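Local coordinates for beta-mannosidase (Trichoderma harzianum, PDB 4CVU), which probably hydrolyses terminal beta-mannosidic linkages of mannose-containing glycans, as a fungal glycoside hydrolase of family 2, at residues E381-A394 with R699-I711. Numbering follows the deposited sequence.
With CD (cadmium ion), chain U.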
loop_
_atom_site.group_PDB
_atom_site.type_symbol
_atom_site.label_atom_id
_atom_site.label_comp_id
_atom_site.label_asym_id
_atom_site.label_seq_id
_atom_site.Cartn_x
_atom_site.Cartn_y
_atom_site.Cartn_z
ATOM N N GLU A 381 -21.126 31.501 -34.258
ATOM C CA GLU A 381 -20.298 30.293 -34.326
ATOM C C GLU A 381 -19.052 30.429 -33.468
ATOM O O GLU A 381 -18.450 31.508 -33.399
ATOM C CB GLU A 381 -19.837 30.081 -35.769
ATOM C CG GLU A 381 -20.902 29.497 -36.619
ATOM C CD GLU A 381 -20.511 29.371 -38.083
ATOM O OE1 GLU A 381 -19.338 29.376 -38.458
ATOM O OE2 GLU A 381 -21.423 29.228 -38.870
ATOM N N PHE A 382 -18.628 29.331 -32.830
ATOM C CA PHE A 382 -17.339 29.327 -32.166
ATOM C C PHE A 382 -16.682 27.953 -32.287
ATOM O O PHE A 382 -17.387 26.943 -32.477
ATOM C CB PHE A 382 -17.493 29.723 -30.696
ATOM C CG PHE A 382 -18.298 28.739 -29.902
ATOM C CD1 PHE A 382 -19.664 28.835 -29.852
ATOM C CD2 PHE A 382 -17.667 27.677 -29.250
ATOM C CE1 PHE A 382 -20.405 27.908 -29.141
ATOM C CE2 PHE A 382 -18.402 26.756 -28.532
ATOM C CZ PHE A 382 -19.772 26.863 -28.482
ATOM N N TYR A 383 -15.357 27.917 -32.177
ATOM C CA TYR A 383 -14.631 26.648 -32.176
ATOM C C TYR A 383 -14.672 26.054 -30.756
ATOM O O TYR A 383 -14.124 26.668 -29.838
ATOM C CB TYR A 383 -13.163 26.821 -32.596
ATOM C CG TYR A 383 -12.577 25.492 -33.027
ATOM C CD1 TYR A 383 -12.078 24.599 -32.096
ATOM C CD2 TYR A 383 -12.605 25.107 -34.358
ATOM C CE1 TYR A 383 -11.593 23.356 -32.473
ATOM C CE2 TYR A 383 -12.122 23.868 -34.746
ATOM C CZ TYR A 383 -11.628 22.989 -33.796
ATOM O OH TYR A 383 -11.163 21.738 -34.146
ATOM N N ALA A 384 -15.301 24.895 -30.583
ATOM C CA ALA A 384 -15.366 24.267 -29.243
ATOM C C ALA A 384 -14.055 23.567 -28.940
ATOM O O ALA A 384 -13.456 22.952 -29.823
ATOM C CB ALA A 384 -16.520 23.303 -29.167
ATOM N N LYS A 385 -13.570 23.728 -27.709
ATOM C CA LYS A 385 -12.299 23.173 -27.329
ATOM C C LYS A 385 -12.507 22.556 -25.953
ATOM O O LYS A 385 -13.007 23.234 -25.084
ATOM C CB LYS A 385 -11.257 24.277 -27.261
ATOM C CG LYS A 385 -10.944 24.977 -28.601
ATOM C CD LYS A 385 -9.858 26.048 -28.497
ATOM C CE LYS A 385 -10.238 27.117 -27.469
ATOM N NZ LYS A 385 -9.336 28.297 -27.423
ATOM N N GLY A 386 -12.198 21.284 -25.787
ATOM C CA GLY A 386 -12.263 20.673 -24.455
ATOM C C GLY A 386 -12.122 19.169 -24.510
ATOM O O GLY A 386 -11.242 18.647 -25.247
ATOM N N ALA A 387 -12.941 18.489 -23.692
ATOM C CA ALA A 387 -12.796 17.031 -23.433
ATOM C C ALA A 387 -14.078 16.399 -22.888
ATOM O O ALA A 387 -15.063 17.106 -22.673
ATOM C CB ALA A 387 -11.642 16.756 -22.482
ATOM N N ASN A 388 -14.054 15.077 -22.679
ATOM C CA ASN A 388 -15.194 14.333 -22.132
ATOM C C ASN A 388 -15.026 14.148 -20.618
ATOM O O ASN A 388 -14.024 13.658 -20.161
ATOM C CB ASN A 388 -15.295 12.995 -22.787
ATOM C CG ASN A 388 -15.758 13.109 -24.255
ATOM O OD1 ASN A 388 -16.942 12.886 -24.563
ATOM N ND2 ASN A 388 -14.862 13.443 -25.134
ATOM N N LEU A 389 -16.002 14.579 -19.874
ATOM C CA LEU A 389 -16.015 14.452 -18.415
ATOM C C LEU A 389 -16.713 13.155 -18.053
ATOM O O LEU A 389 -17.885 12.943 -18.400
ATOM C CB LEU A 389 -16.772 15.622 -17.822
ATOM C CG LEU A 389 -16.963 15.551 -16.300
ATOM C CD1 LEU A 389 -15.619 15.717 -15.633
ATOM C CD2 LEU A 389 -17.947 16.623 -15.873
ATOM N N ILE A 390 -16.007 12.290 -17.343
ATOM C CA ILE A 390 -16.574 11.065 -16.799
ATOM C C ILE A 390 -16.723 11.256 -15.277
ATOM O O ILE A 390 -16.188 12.220 -14.717
ATOM C CB ILE A 390 -15.725 9.822 -17.120
ATOM C CG1 ILE A 390 -14.364 9.908 -16.444
ATOM C CG2 ILE A 390 -15.579 9.643 -18.641
ATOM C CD1 ILE A 390 -13.848 8.583 -15.949
ATOM N N PRO A 391 -17.484 10.393 -14.616
ATOM C CA PRO A 391 -17.628 10.603 -13.156
ATOM C C PRO A 391 -16.268 10.593 -12.471
ATOM O O PRO A 391 -15.486 9.677 -12.688
ATOM C CB PRO A 391 -18.469 9.418 -12.708
ATOM C CG PRO A 391 -19.184 8.985 -13.949
ATOM C CD PRO A 391 -18.271 9.238 -15.089
ATOM N N PRO A 392 -15.987 11.592 -11.637
ATOM C CA PRO A 392 -14.665 11.633 -10.915
ATOM C C PRO A 392 -14.466 10.534 -9.845
ATOM O O PRO A 392 -13.339 10.331 -9.403
ATOM C CB PRO A 392 -14.696 13.002 -10.230
ATOM C CG PRO A 392 -16.161 13.212 -9.962
ATOM C CD PRO A 392 -16.880 12.658 -11.184
ATOM N N ASP A 393 -15.523 9.807 -9.460
ATOM C CA ASP A 393 -15.429 8.850 -8.378
ATOM C C ASP A 393 -16.438 7.749 -8.644
ATOM O O ASP A 393 -17.441 7.958 -9.331
ATOM C CB ASP A 393 -15.660 9.570 -7.058
ATOM C CG ASP A 393 -15.015 8.875 -5.843
ATOM O OD1 ASP A 393 -15.593 7.875 -5.311
ATOM O OD2 ASP A 393 -13.930 9.336 -5.370
ATOM N N ALA A 394 -16.164 6.554 -8.132
ATOM C CA ALA A 394 -17.156 5.498 -8.228
ATOM C C ALA A 394 -18.292 5.709 -7.204
ATOM O O ALA A 394 -19.357 5.078 -7.315
ATOM C CB ALA A 394 -16.504 4.126 -8.091
ATOM N N ARG A 699 -15.041 22.839 -42.715
ATOM C CA ARG A 699 -15.355 23.893 -41.778
ATOM C C ARG A 699 -15.563 23.261 -40.402
ATOM O O ARG A 699 -16.650 23.206 -39.912
ATOM C CB ARG A 699 -16.582 24.699 -42.194
ATOM C CG ARG A 699 -16.479 26.165 -41.839
ATOM C CD ARG A 699 -16.563 26.347 -40.354
ATOM N NE ARG A 699 -16.876 27.677 -39.904
ATOM C CZ ARG A 699 -15.988 28.625 -39.687
ATOM N NH1 ARG A 699 -14.728 28.434 -39.972
ATOM N NH2 ARG A 699 -16.384 29.774 -39.202
ATOM N N GLN A 700 -14.525 22.622 -39.934
ATOM C CA GLN A 700 -14.535 21.909 -38.674
ATOM C C GLN A 700 -14.642 22.892 -37.485
ATOM O O GLN A 700 -13.927 23.860 -37.443
ATOM C CB GLN A 700 -13.253 21.077 -38.613
ATOM C CG GLN A 700 -13.338 19.742 -37.875
ATOM C CD GLN A 700 -13.109 19.908 -36.395
ATOM O OE1 GLN A 700 -12.887 21.002 -35.938
ATOM N NE2 GLN A 700 -13.136 18.813 -35.654
ATOM N N LEU A 701 -15.477 22.604 -36.482
ATOM C CA LEU A 701 -15.667 23.551 -35.381
ATOM C C LEU A 701 -15.644 22.980 -33.959
ATOM O O LEU A 701 -16.296 23.552 -33.064
ATOM C CB LEU A 701 -16.953 24.351 -35.570
ATOM C CG LEU A 701 -17.009 25.352 -36.730
ATOM C CD1 LEU A 701 -18.384 26.041 -36.705
ATOM C CD2 LEU A 701 -15.951 26.400 -36.661
ATOM N N GLY A 702 -14.876 21.907 -33.721
ATOM C CA GLY A 702 -14.777 21.386 -32.370
ATOM C C GLY A 702 -13.796 20.273 -32.136
ATOM O O GLY A 702 -13.583 19.427 -33.010
ATOM N N SER A 703 -13.195 20.290 -30.927
ATOM C CA SER A 703 -12.307 19.259 -30.468
ATOM C C SER A 703 -12.605 18.958 -29.025
ATOM O O SER A 703 -12.346 19.830 -28.163
ATOM C CB SER A 703 -10.880 19.736 -30.554
ATOM O OG SER A 703 -9.975 18.788 -30.016
ATOM N N LEU A 704 -13.123 17.757 -28.765
ATOM C CA LEU A 704 -13.295 17.258 -27.374
ATOM C C LEU A 704 -12.571 15.941 -27.226
ATOM O O LEU A 704 -13.072 14.882 -27.616
ATOM C CB LEU A 704 -14.782 17.084 -27.026
ATOM C CG LEU A 704 -15.724 18.259 -27.279
ATOM C CD1 LEU A 704 -17.179 17.901 -26.998
ATOM C CD2 LEU A 704 -15.334 19.487 -26.494
ATOM N N TYR A 705 -11.375 15.978 -26.681
ATOM C CA TYR A 705 -10.618 14.740 -26.553
ATOM C C TYR A 705 -11.213 13.762 -25.526
ATOM O O TYR A 705 -11.920 14.144 -24.566
ATOM C CB TYR A 705 -9.129 15.026 -26.334
ATOM C CG TYR A 705 -8.686 15.583 -24.963
ATOM C CD1 TYR A 705 -8.662 14.779 -23.838
ATOM C CD2 TYR A 705 -8.235 16.899 -24.835
ATOM C CE1 TYR A 705 -8.203 15.278 -22.607
ATOM C CE2 TYR A 705 -7.781 17.397 -23.619
ATOM C CZ TYR A 705 -7.766 16.587 -22.512
ATOM O OH TYR A 705 -7.315 17.071 -21.286
ATOM N N TRP A 706 -10.936 12.485 -25.764
ATOM C CA TRP A 706 -11.311 11.409 -24.844
ATOM C C TRP A 706 -10.065 11.050 -24.035
ATOM O O TRP A 706 -9.098 10.549 -24.612
ATOM C CB TRP A 706 -11.857 10.168 -25.612
ATOM C CG TRP A 706 -12.374 9.223 -24.597
ATOM C CD1 TRP A 706 -11.662 8.302 -23.926
ATOM C CD2 TRP A 706 -13.673 9.245 -23.986
ATOM N NE1 TRP A 706 -12.416 7.708 -22.967
ATOM C CE2 TRP A 706 -13.670 8.266 -22.983
ATOM C CE3 TRP A 706 -14.840 9.966 -24.223
ATOM C CZ2 TRP A 706 -14.764 7.995 -22.219
ATOM C CZ3 TRP A 706 -15.947 9.710 -23.446
ATOM C CH2 TRP A 706 -15.902 8.726 -22.444
ATOM N N GLN A 707 -10.005 11.267 -22.713
ATOM C CA GLN A 707 -11.054 11.739 -21.840
ATOM C C GLN A 707 -10.374 12.703 -20.875
ATOM O O GLN A 707 -9.140 12.704 -20.759
ATOM C CB GLN A 707 -11.673 10.584 -21.035
ATOM C CG GLN A 707 -10.677 9.807 -20.193
ATOM C CD GLN A 707 -11.154 8.440 -19.741
ATOM O OE1 GLN A 707 -11.209 7.506 -20.530
ATOM N NE2 GLN A 707 -11.471 8.305 -18.451
ATOM N N LEU A 708 -11.154 13.565 -20.232
ATOM C CA LEU A 708 -10.551 14.568 -19.392
ATOM C C LEU A 708 -9.894 13.875 -18.236
ATOM O O LEU A 708 -8.729 14.134 -17.927
ATOM C CB LEU A 708 -11.603 15.569 -18.872
ATOM C CG LEU A 708 -11.152 16.484 -17.693
ATOM C CD1 LEU A 708 -10.174 17.522 -18.159
ATOM C CD2 LEU A 708 -12.330 17.197 -17.120
ATOM N N ASN A 709 -10.662 13.000 -17.575
ATOM C CA ASN A 709 -10.366 12.661 -16.182
ATOM C C ASN A 709 -10.513 11.175 -15.841
ATOM O O ASN A 709 -11.124 10.423 -16.618
ATOM C CB ASN A 709 -11.240 13.510 -15.260
ATOM C CG ASN A 709 -12.715 13.179 -15.391
ATOM O OD1 ASN A 709 -13.257 13.163 -16.495
ATOM N ND2 ASN A 709 -13.378 12.911 -14.265
ATOM N N ASP A 710 -10.001 10.783 -14.657
ATOM C CA ASP A 710 -9.970 9.384 -14.193
ATOM C C ASP A 710 -10.895 9.154 -12.995
ATOM O O ASP A 710 -11.004 10.012 -12.120
ATOM C CB ASP A 710 -8.570 8.943 -13.722
ATOM C CG ASP A 710 -7.704 8.375 -14.837
ATOM O OD1 ASP A 710 -8.210 7.655 -15.711
ATOM O OD2 ASP A 710 -6.469 8.642 -14.819
ATOM N N ILE A 711 -11.522 7.975 -12.961
ATOM C CA ILE A 711 -12.352 7.546 -11.835
ATOM C C ILE A 711 -11.573 6.782 -10.754
ATOM O O ILE A 711 -12.052 6.640 -9.623
ATOM C CB ILE A 711 -13.505 6.661 -12.364
ATOM C CG1 ILE A 711 -14.674 6.700 -11.435
ATOM C CG2 ILE A 711 -13.061 5.245 -12.594
ATOM C CD1 ILE A 711 -15.905 5.963 -11.962
HETATM CD CD CD U . -20.500 28.789 -40.842
HETATM O O HOH W 1 -18.960 24.538 -32.427
HETATM O O HOH W 2 -13.278 6.001 -7.465
HETATM O O HOH W 3 -18.735 29.737 -42.210
HETATM O O HOH W 4 -20.259 26.295 -40.601
HETATM O O HOH W 5 -22.641 29.321 -42.191
#
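With chi1 at -161°, Tyr383 points its ring away from its backbone N and lays one face over the Leu701-Gly702 peptide, while the Gln700 chain, bent at chi2, curls back to meet it. Gly702 CA lies 4.0 Å from the Tyr383 ring centroid, over the face, a CH-pi contact. Tyr383 OH approaches Gln700 OE1 at 2.6 Å in a weak hydrogen bond; the same OE1 accepts Gly702 N, and Gln700 NE2 returns to Gly702 O, so the amide is held by two firm bonds to Gly702 and a weak one to the hydroxyl. Replacing Tyr383 with an alanine would probably uncover the Gly702 peptide and cost Gln700 OE1 its hydroxyl donor, leaving it the Gly702 N bond. Beyond it, strands 384-389 and 702-705 run parallel, 31° apart, in the central sheet of the catalytic (beta/alpha)8 barrel expected for family 2, consistent with their being the first and last strands that close it. Strand 418-421 bonds to the other edge of 384-389. Ala387 CB sits over the centre of the Tyr705 ring, 3.7 Å from its centroid. Tyr705 O takes both Asn388 N and, from above its carbonyl plane, Asn388 ND2 (3.1 Å); Arg420 holds Asn388 OD1. Past the strands, Asn709 imitates a backbone partner: OD1 receives Ile390 N on a lone pair (3.0 Å), and ND2 gives a nearly straight bond to Ile390 O. At the opposite end, Glu381 OE1 meets Arg699 NH2 (3.1 Å) in a salt bridge, Arg699 NH1 being held by Ser694 O, and both Glu381 carboxylate oxygens bind cadmium, OE2 at 2.2 Å. Arginine and metal together would be expected to keep this carboxylate ionised, while the Asn709 amide carries the pairing past the end of the strands.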